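Local coordinates for protein aclacinomycin oxidoreductase (AknOx) (Streptomyces galilaeus, PDB 2IPI) that oxidises the terminal sugar of aclacinomycin antibiotics in the last two biosynthetic steps, using a bicovalently attached FAD and molecular oxygen, at residues A[291-296]-A[303-308]; A[395-400]-A[421-426]. All blocks are in the same frame, centred on the assembly; numbering follows the deposited sequence.

Contact 1: residues A[291-296]-A[303-308]; sequences SVFYLN and ILLDIQ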
loop_
_atom_site.group_PDB
_atom_site.type_symbol
_atom_site.label_atom_id
_atom_site.label_comp_id
_atom_site.label_asym_id
_atom_site.label_seq_id
_atom_site.Cartn_x
_atom_site.Cartn_y
_atom_site.Cartn_z
ATOM N N SER A 291 -0.874 -15.119 1.748
ATOM C CA SER A 291 -1.353 -15.522 0.434
ATOM C C SER A 291 -2.093 -14.369 -0.249
ATOM O O SER A 291 -2.716 -13.551 0.412
ATOM C CB SER A 291 -2.267 -16.742 0.462
ATOM O OG SER A 291 -3.557 -16.444 0.947
ATOM N N VAL A 292 -1.995 -14.398 -1.567
ATOM C CA VAL A 292 -2.733 -13.560 -2.492
ATOM C C VAL A 292 -3.556 -14.450 -3.426
ATOM O O VAL A 292 -2.990 -15.334 -4.065
ATOM C CB VAL A 292 -1.804 -12.667 -3.319
ATOM C CG1 VAL A 292 -2.611 -11.789 -4.267
ATOM C CG2 VAL A 292 -0.939 -11.826 -2.395
ATOM N N PHE A 293 -4.864 -14.232 -3.463
ATOM C CA PHE A 293 -5.686 -15.064 -4.369
ATOM C C PHE A 293 -6.002 -14.195 -5.576
ATOM O O PHE A 293 -6.774 -13.255 -5.461
ATOM C CB PHE A 293 -6.922 -15.614 -3.682
ATOM C CG PHE A 293 -7.473 -16.917 -4.274
ATOM C CD1 PHE A 293 -8.396 -17.659 -3.566
ATOM C CD2 PHE A 293 -7.047 -17.368 -5.509
ATOM C CE1 PHE A 293 -8.891 -18.855 -4.081
ATOM C CE2 PHE A 293 -7.533 -18.543 -6.048
ATOM C CZ PHE A 293 -8.462 -19.271 -5.326
ATOM N N TYR A 294 -5.376 -14.499 -6.713
ATOM C CA TYR A 294 -5.605 -13.686 -7.896
ATOM C C TYR A 294 -6.807 -14.257 -8.667
ATOM O O TYR A 294 -6.647 -15.259 -9.352
ATOM C CB TYR A 294 -4.399 -13.612 -8.828
ATOM C CG TYR A 294 -3.143 -13.049 -8.215
ATOM C CD1 TYR A 294 -2.074 -13.888 -7.908
ATOM C CD2 TYR A 294 -3.027 -11.691 -7.943
ATOM C CE1 TYR A 294 -0.915 -13.380 -7.346
ATOM C CE2 TYR A 294 -1.872 -11.175 -7.378
ATOM C CZ TYR A 294 -0.826 -12.030 -7.086
ATOM O OH TYR A 294 0.315 -11.516 -6.531
ATOM N N LEU A 295 -7.925 -13.565 -8.486
ATOM C CA LEU A 295 -9.147 -13.949 -9.185
ATOM C C LEU A 295 -9.214 -13.268 -10.553
ATOM O O LEU A 295 -9.905 -12.265 -10.713
ATOM C CB LEU A 295 -10.377 -13.633 -8.328
ATOM C CG LEU A 295 -10.276 -14.207 -6.905
ATOM C CD1 LEU A 295 -11.472 -13.817 -6.062
ATOM C CD2 LEU A 295 -10.131 -15.724 -6.987
ATOM N N ASN A 296 -8.479 -13.838 -11.491
ATOM C CA ASN A 296 -8.399 -13.401 -12.865
ATOM C C ASN A 296 -9.696 -13.629 -13.644
ATOM O O ASN A 296 -10.484 -14.503 -13.286
ATOM C CB ASN A 296 -7.277 -14.157 -13.593
ATOM C CG ASN A 296 -5.906 -13.923 -13.000
ATOM O OD1 ASN A 296 -5.412 -12.800 -12.929
ATOM N ND2 ASN A 296 -5.258 -14.999 -12.582
ATOM N N ILE A 303 -7.476 -18.887 -12.276
ATOM C CA ILE A 303 -7.389 -18.207 -11.003
ATOM C C ILE A 303 -6.230 -18.821 -10.216
ATOM O O ILE A 303 -5.943 -20.014 -10.304
ATOM C CB ILE A 303 -8.662 -18.294 -10.152
ATOM C CG1 ILE A 303 -9.087 -19.715 -9.778
ATOM C CG2 ILE A 303 -9.820 -17.563 -10.831
ATOM C CD1 ILE A 303 -10.235 -19.793 -8.809
ATOM N N LEU A 304 -5.516 -17.984 -9.466
ATOM C CA LEU A 304 -4.294 -18.504 -8.845
ATOM C C LEU A 304 -4.193 -18.083 -7.392
ATOM O O LEU A 304 -4.327 -16.912 -7.042
ATOM C CB LEU A 304 -3.109 -18.033 -9.674
ATOM C CG LEU A 304 -1.689 -18.378 -9.283
ATOM C CD1 LEU A 304 -0.847 -18.471 -10.554
ATOM C CD2 LEU A 304 -1.127 -17.326 -8.342
ATOM N N LEU A 305 -3.954 -19.054 -6.534
ATOM C CA LEU A 305 -3.740 -18.834 -5.104
ATOM C C LEU A 305 -2.235 -18.913 -4.824
ATOM O O LEU A 305 -1.679 -20.006 -4.963
ATOM C CB LEU A 305 -4.508 -19.871 -4.312
ATOM C CG LEU A 305 -5.182 -19.635 -2.977
ATOM C CD1 LEU A 305 -4.787 -20.704 -1.953
ATOM C CD2 LEU A 305 -4.886 -18.243 -2.426
ATOM N N ASP A 306 -1.603 -17.810 -4.462
ATOM C CA ASP A 306 -0.160 -17.734 -4.244
ATOM C C ASP A 306 0.160 -17.616 -2.761
ATOM O O ASP A 306 -0.033 -16.581 -2.129
ATOM C CB ASP A 306 0.422 -16.576 -5.047
ATOM C CG ASP A 306 1.936 -16.491 -5.020
ATOM O OD1 ASP A 306 2.486 -15.632 -5.737
ATOM O OD2 ASP A 306 2.591 -17.263 -4.295
ATOM N N ILE A 307 0.676 -18.686 -2.172
ATOM C CA ILE A 307 0.829 -18.783 -0.731
ATOM C C ILE A 307 2.289 -18.854 -0.300
ATOM O O ILE A 307 3.140 -19.442 -0.976
ATOM C CB ILE A 307 0.038 -20.010 -0.226
ATOM C CG1 ILE A 307 0.882 -21.008 0.566
ATOM C CG2 ILE A 307 -0.699 -20.731 -1.352
ATOM C CD1 ILE A 307 0.083 -22.207 1.051
ATOM N N GLN A 308 2.635 -18.243 0.840
ATOM C CA GLN A 308 4.038 -18.371 1.250
ATOM C C GLN A 308 4.163 -18.411 2.771
ATOM O O GLN A 308 3.257 -17.969 3.468
ATOM C CB GLN A 308 4.884 -17.253 0.656
ATOM C CG GLN A 308 4.668 -15.888 1.288
ATOM C CD GLN A 308 5.256 -14.760 0.462
ATOM O OE1 GLN A 308 6.478 -14.556 0.406
ATOM N NE2 GLN A 308 4.362 -14.022 -0.186
#
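Phe-293 and Leu-305 face each other as a non-hydrogen-bonded pair of an antiparallel beta hairpin, their CA atoms 4.3 Å apart and both side chains leaving on the same face of the sheet. Followed outward, Phe-293 first brings CB against Leu-305 CD2, and CG then lies 3.4 Å from that same methyl. With CG anti to the backbone N (chi1 -154°), the ring swings across the partner strand: CD1 lies by Leu-305 CD2 and CG, CE1 by Leu-305 CG, and CE2 by the peptide atoms Leu-304 C and Leu-305 N. Leu-305 CG sits almost on the ring normal, 3.7 Å from the centroid, in a CH-pi contact, while Leu-295 CD2 covers the opposite face nearer the rim. Phe-293 CD2 meets Leu-304 O at the ring edge (3.2 Å), and CZ ends 3.9 Å from Ile-303 CD1. On the other face, Tyr-294, part of the AKY pocket, runs beside Leu-304, whose backbone O accepts a 2.7 Å hydrogen bond from Tyr-294 N. The Phe-293 and Leu-305 face packs against Phe-323 of helix 316-327 and Trp-255 of strand 248-256, and strand 391-398 continues the sheet beyond 291-296.

Contact 2: residues A[395-400]-A[421-426]; sequences SLYSYG and KVWMSA. With AKY (methyl (2S,4R)-2-ethyl-2,5,7-trihydroxy-6,11-dioxo-4-{[2,3,6-trideoxy-4-O-{2,6-dideoxy-4-O-[(2S,6S)-6-methyl-5-oxotetrahydro-2h -pyran-2-yl]-alpha-D-lyxo-hexopyranosyl}-3-(dimethylamino)-D-ribo-hexopyranosyl]oxy}-1,2,3,4,6,11-hexahydrotetracene-1-c arboxylate), chain E.
Tyr-397 and Trp-423 lie side by side on one face of an antiparallel strand pair, pointing the same way, with Tyr-397 CE1 4.1 Å from Trp-423 CB. The tyrosine ring turns an edge to the neighbouring strand: Lys-421 O lies in its plane, 3.1 Å from Tyr-397 CD1. That carbonyl also accepts the hydrogen bond from Tyr-397 N (2.8 Å), so backbone and ring of one residue converge on a single oxygen. Trp-423, its CG anti to the backbone N (chi1 -174°), lays one indole face against the terminal sugar of the bound AKY, whose C39 stands 4.0 Å above the ring centre; the C41 methyl is modelled between them at a doubtful separation. Ser-425 CB lies over the rim of the opposite face. Lys-421 bends at three torsions and sets CE over a face of the Tyr-399 ring in a CH-pi contact, offset toward the rim (27° off the normal), while its NZ hydrogen-bonds Tyr-367. Leu-396 and Val-422 pack alongside each other on the other face of the sheet. Tyr-469 and Thr-427 hydrogen-bond the ligand from beyond the two segments. Tyr-397, a proton acceptor of the active site, places OH 3.2 Å from AKY C40, next to the keto carbon C42, and 3.4 Å from AKY C38, a position consistent with a phenol taking a proton from this part of the sugar.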
loop_
_atom_site.group_PDB
_atom_site.type_symbol
_atom_site.label_atom_id
_atom_site.label_comp_id
_atom_site.label_asym_id
_atom_site.label_seq_id
_atom_site.Cartn_x
_atom_site.Cartn_y
_atom_site.Cartn_z
ATOM N N SER A 395 -8.094 -9.443 -6.372
ATOM C CA SER A 395 -7.104 -10.083 -5.508
ATOM C C SER A 395 -7.585 -10.088 -4.066
ATOM O O SER A 395 -8.034 -9.070 -3.527
ATOM C CB SER A 395 -5.773 -9.350 -5.627
ATOM O OG SER A 395 -5.261 -9.409 -6.938
ATOM N N LEU A 396 -7.495 -11.225 -3.405
ATOM C CA LEU A 396 -7.828 -11.326 -1.997
ATOM C C LEU A 396 -6.543 -11.627 -1.220
ATOM O O LEU A 396 -5.856 -12.589 -1.564
ATOM C CB LEU A 396 -8.875 -12.398 -1.694
ATOM C CG LEU A 396 -10.056 -12.484 -2.661
ATOM C CD1 LEU A 396 -10.833 -13.783 -2.437
ATOM C CD2 LEU A 396 -10.962 -11.278 -2.491
ATOM N N TYR A 397 -6.247 -10.807 -0.219
ATOM C CA TYR A 397 -5.065 -10.966 0.617
ATOM C C TYR A 397 -5.388 -11.467 2.015
ATOM O O TYR A 397 -6.243 -10.910 2.704
ATOM C CB TYR A 397 -4.304 -9.627 0.748
ATOM C CG TYR A 397 -3.922 -9.090 -0.605
ATOM C CD1 TYR A 397 -4.855 -8.433 -1.420
ATOM C CD2 TYR A 397 -2.634 -9.251 -1.078
ATOM C CE1 TYR A 397 -4.489 -7.952 -2.664
ATOM C CE2 TYR A 397 -2.265 -8.772 -2.320
ATOM C CZ TYR A 397 -3.195 -8.125 -3.111
ATOM O OH TYR A 397 -2.808 -7.648 -4.344
ATOM N N SER A 398 -4.690 -12.523 2.424
ATOM C CA SER A 398 -4.749 -12.905 3.832
ATOM C C SER A 398 -4.227 -11.693 4.624
ATOM O O SER A 398 -3.271 -11.060 4.152
ATOM C CB SER A 398 -3.967 -14.174 4.124
ATOM O OG SER A 398 -2.579 -14.005 3.883
ATOM N N TYR A 399 -4.853 -11.378 5.737
ATOM C CA TYR A 399 -4.558 -10.166 6.508
ATOM C C TYR A 399 -4.821 -10.407 7.986
ATOM O O TYR A 399 -4.963 -11.541 8.457
ATOM C CB TYR A 399 -5.393 -8.984 6.022
ATOM C CG TYR A 399 -4.802 -7.611 6.253
ATOM C CD1 TYR A 399 -5.539 -6.645 6.936
ATOM C CD2 TYR A 399 -3.539 -7.241 5.810
ATOM C CE1 TYR A 399 -5.043 -5.370 7.175
ATOM C CE2 TYR A 399 -3.032 -5.970 6.036
ATOM C CZ TYR A 399 -3.785 -5.038 6.717
ATOM O OH TYR A 399 -3.274 -3.776 6.939
ATOM N N GLY A 400 -4.884 -9.313 8.759
ATOM C CA GLY A 400 -5.143 -9.492 10.188
ATOM C C GLY A 400 -3.851 -9.812 10.915
ATOM O O GLY A 400 -2.840 -9.139 10.690
ATOM N N LYS A 421 -7.881 -8.370 2.909
ATOM C CA LYS A 421 -7.882 -7.124 2.147
ATOM C C LYS A 421 -8.096 -7.409 0.659
ATOM O O LYS A 421 -7.516 -8.365 0.140
ATOM C CB LYS A 421 -6.551 -6.414 2.335
ATOM C CG LYS A 421 -6.659 -4.971 2.814
ATOM C CD LYS A 421 -5.474 -4.207 2.242
ATOM C CE LYS A 421 -4.465 -3.955 3.359
ATOM N NZ LYS A 421 -4.121 -2.538 3.556
ATOM N N VAL A 422 -8.870 -6.579 -0.031
ATOM C CA VAL A 422 -9.082 -6.838 -1.463
ATOM C C VAL A 422 -8.661 -5.642 -2.302
ATOM O O VAL A 422 -8.777 -4.490 -1.892
ATOM C CB VAL A 422 -10.530 -7.248 -1.801
ATOM C CG1 VAL A 422 -11.196 -7.953 -0.622
ATOM C CG2 VAL A 422 -11.388 -6.072 -2.224
ATOM N N TRP A 423 -8.138 -5.893 -3.493
ATOM C CA TRP A 423 -7.732 -4.857 -4.438
ATOM C C TRP A 423 -8.246 -5.197 -5.830
ATOM O O TRP A 423 -7.812 -6.209 -6.387
ATOM C CB TRP A 423 -6.213 -4.721 -4.496
ATOM C CG TRP A 423 -5.663 -3.588 -5.318
ATOM C CD1 TRP A 423 -5.824 -2.262 -5.050
ATOM C CD2 TRP A 423 -4.881 -3.669 -6.516
ATOM N NE1 TRP A 423 -5.186 -1.515 -6.013
ATOM C CE2 TRP A 423 -4.598 -2.355 -6.926
ATOM C CE3 TRP A 423 -4.385 -4.723 -7.295
ATOM C CZ2 TRP A 423 -3.853 -2.059 -8.063
ATOM C CZ3 TRP A 423 -3.643 -4.433 -8.421
ATOM C CH2 TRP A 423 -3.374 -3.110 -8.809
ATOM N N MET A 424 -9.142 -4.384 -6.387
ATOM C CA MET A 424 -9.651 -4.729 -7.723
ATOM C C MET A 424 -9.156 -3.746 -8.775
ATOM O O MET A 424 -9.057 -2.545 -8.525
ATOM C CB MET A 424 -11.172 -4.742 -7.763
ATOM C CG MET A 424 -11.816 -5.395 -6.551
ATOM S SD MET A 424 -13.612 -5.380 -6.756
ATOM C CE MET A 424 -14.078 -6.424 -5.384
ATOM N N SER A 425 -8.857 -4.295 -9.954
ATOM C CA SER A 425 -8.281 -3.504 -11.019
ATOM C C SER A 425 -8.688 -3.960 -12.420
ATOM O O SER A 425 -9.201 -5.061 -12.590
ATOM C CB SER A 425 -6.744 -3.556 -10.938
ATOM O OG SER A 425 -6.278 -4.849 -11.304
ATOM N N ALA A 426 -8.419 -3.058 -13.338
ATOM C CA ALA A 426 -8.388 -3.162 -14.777
ATOM C C ALA A 426 -7.045 -2.578 -15.228
ATOM O O ALA A 426 -6.618 -1.544 -14.706
ATOM C CB ALA A 426 -9.514 -2.421 -15.474
HETATM O O15 AKY E . -1.435 -4.514 -2.103
HETATM C C42 AKY E . -0.980 -4.648 -3.254
HETATM C C40 AKY E . -0.220 -5.961 -3.561
HETATM C C38 AKY E . 0.200 -6.129 -4.964
HETATM C C39 AKY E . -1.396 -3.745 -4.486
HETATM C C41 AKY E . -2.531 -3.150 -4.884
HETATM O O14 AKY E . -0.535 -3.831 -5.598
HETATM C C37 AKY E . -0.305 -5.177 -5.991
HETATM O O13 AKY E . 0.502 -5.283 -7.137
HETATM C C35 AKY E . -0.169 -5.216 -8.361
HETATM C C34 AKY E . -0.266 -6.576 -9.060
HETATM C C36 AKY E . -0.328 -7.665 -8.137
HETATM O O11 AKY E . 0.825 -6.836 -10.098
HETATM C C33 AKY E . 0.389 -4.121 -9.254
HETATM O O12 AKY E . 0.468 -2.723 -8.665
HETATM C C32 AKY E . 1.494 -4.516 -10.013
HETATM C C31 AKY E . 1.179 -5.580 -10.878
HETATM O O7 AKY E . -0.707 -8.353 -16.441
HETATM C C7 AKY E . 0.128 -8.116 -17.575
HETATM C C8 AKY E . 1.363 -8.922 -17.456
HETATM C C9 AKY E . 1.111 -10.339 -17.902
HETATM O O9 AKY E . -0.024 -10.764 -17.227
HETATM C C13 AKY E . 2.329 -11.147 -17.633
HETATM C C14 AKY E . 2.507 -11.077 -16.115
HETATM C C20 AKY E . -0.680 -8.511 -18.769
HETATM C C19 AKY E . -0.386 -9.599 -19.596
HETATM C C10 AKY E . 0.923 -10.315 -19.370
HETATM C C11 AKY E . -1.161 -9.863 -20.725
HETATM C C18 AKY E . -2.234 -9.036 -21.056
HETATM C C17 AKY E . -2.539 -7.937 -20.243
HETATM C C6 AKY E . -1.764 -7.704 -19.113
HETATM O O6 AKY E . -2.029 -6.651 -18.311
HETATM C C12 AKY E . -2.971 -9.288 -22.236
HETATM O O3 AKY E . -2.723 -10.270 -22.970
HETATM C C15 AKY E . -4.013 -8.399 -22.598
HETATM C C1 AKY E . -4.695 -8.606 -23.796
HETATM C C2 AKY E . -5.695 -7.735 -24.229
HETATM C C3 AKY E . -6.010 -6.644 -23.420
HETATM C C16 AKY E . -4.321 -7.287 -21.784
HETATM C C5 AKY E . -3.584 -7.054 -20.602
HETATM O O5 AKY E . -3.746 -6.075 -19.847
HETATM C C4 AKY E . -5.337 -6.424 -22.220
HETATM O O4 AKY E . -5.687 -5.333 -21.492
HETATM O O18 AKY E . 0.155 -5.320 -11.852
HETATM C C45 AKY E . -0.760 -7.209 -15.577
HETATM C C43 AKY E . 2.004 -9.483 -20.054
HETATM O O16 AKY E . 1.932 -8.251 -20.112
HETATM O O17 AKY E . 3.074 -10.087 -20.648
HETATM C C44 AKY E . 3.058 -9.731 -22.037
HETATM O O19 AKY E . 0.509 -6.724 -15.212
HETATM C C47 AKY E . -1.422 -6.538 -13.232
HETATM N N11 AKY E . -2.402 -5.457 -13.024
HETATM C C52 AKY E . -3.427 -5.616 -12.050
HETATM C C51 AKY E . -1.968 -4.114 -13.215
HETATM C C46 AKY E . -1.571 -7.575 -14.338
HETATM C C48 AKY E . 0.048 -6.343 -12.860
HETATM C C49 AKY E . 0.844 -5.906 -14.078
HETATM C C50 AKY E . 1.245 -4.437 -14.260
HETATM O O HOH W 1 -1.647 -1.743 5.621
#

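Both contacts belong to one seven-stranded antiparallel sheet, and their centres lie about 10 Å apart. Along the chain they come in series: the hairpin of contact 1 closes before contact 2 opens. Across the sheet the order is 302-310, 290-296, 391-398, 420-428, so the inner strands of the two pairs are neighbours. There Phe-293 N probably bonds Leu-396 O at 2.7 Å, and Val-292 CG2 packs 3.3 Å from Tyr-397 CE2. Contact 1 thereby supplies a second-shell neighbour to the catalytic tyrosine of contact 2, while its Tyr-294 reaches the ligand directly. In this enzyme, neighbouring strands of the sheet thus place Tyr-294, Tyr-397 and Trp-423 on its ligand-facing side.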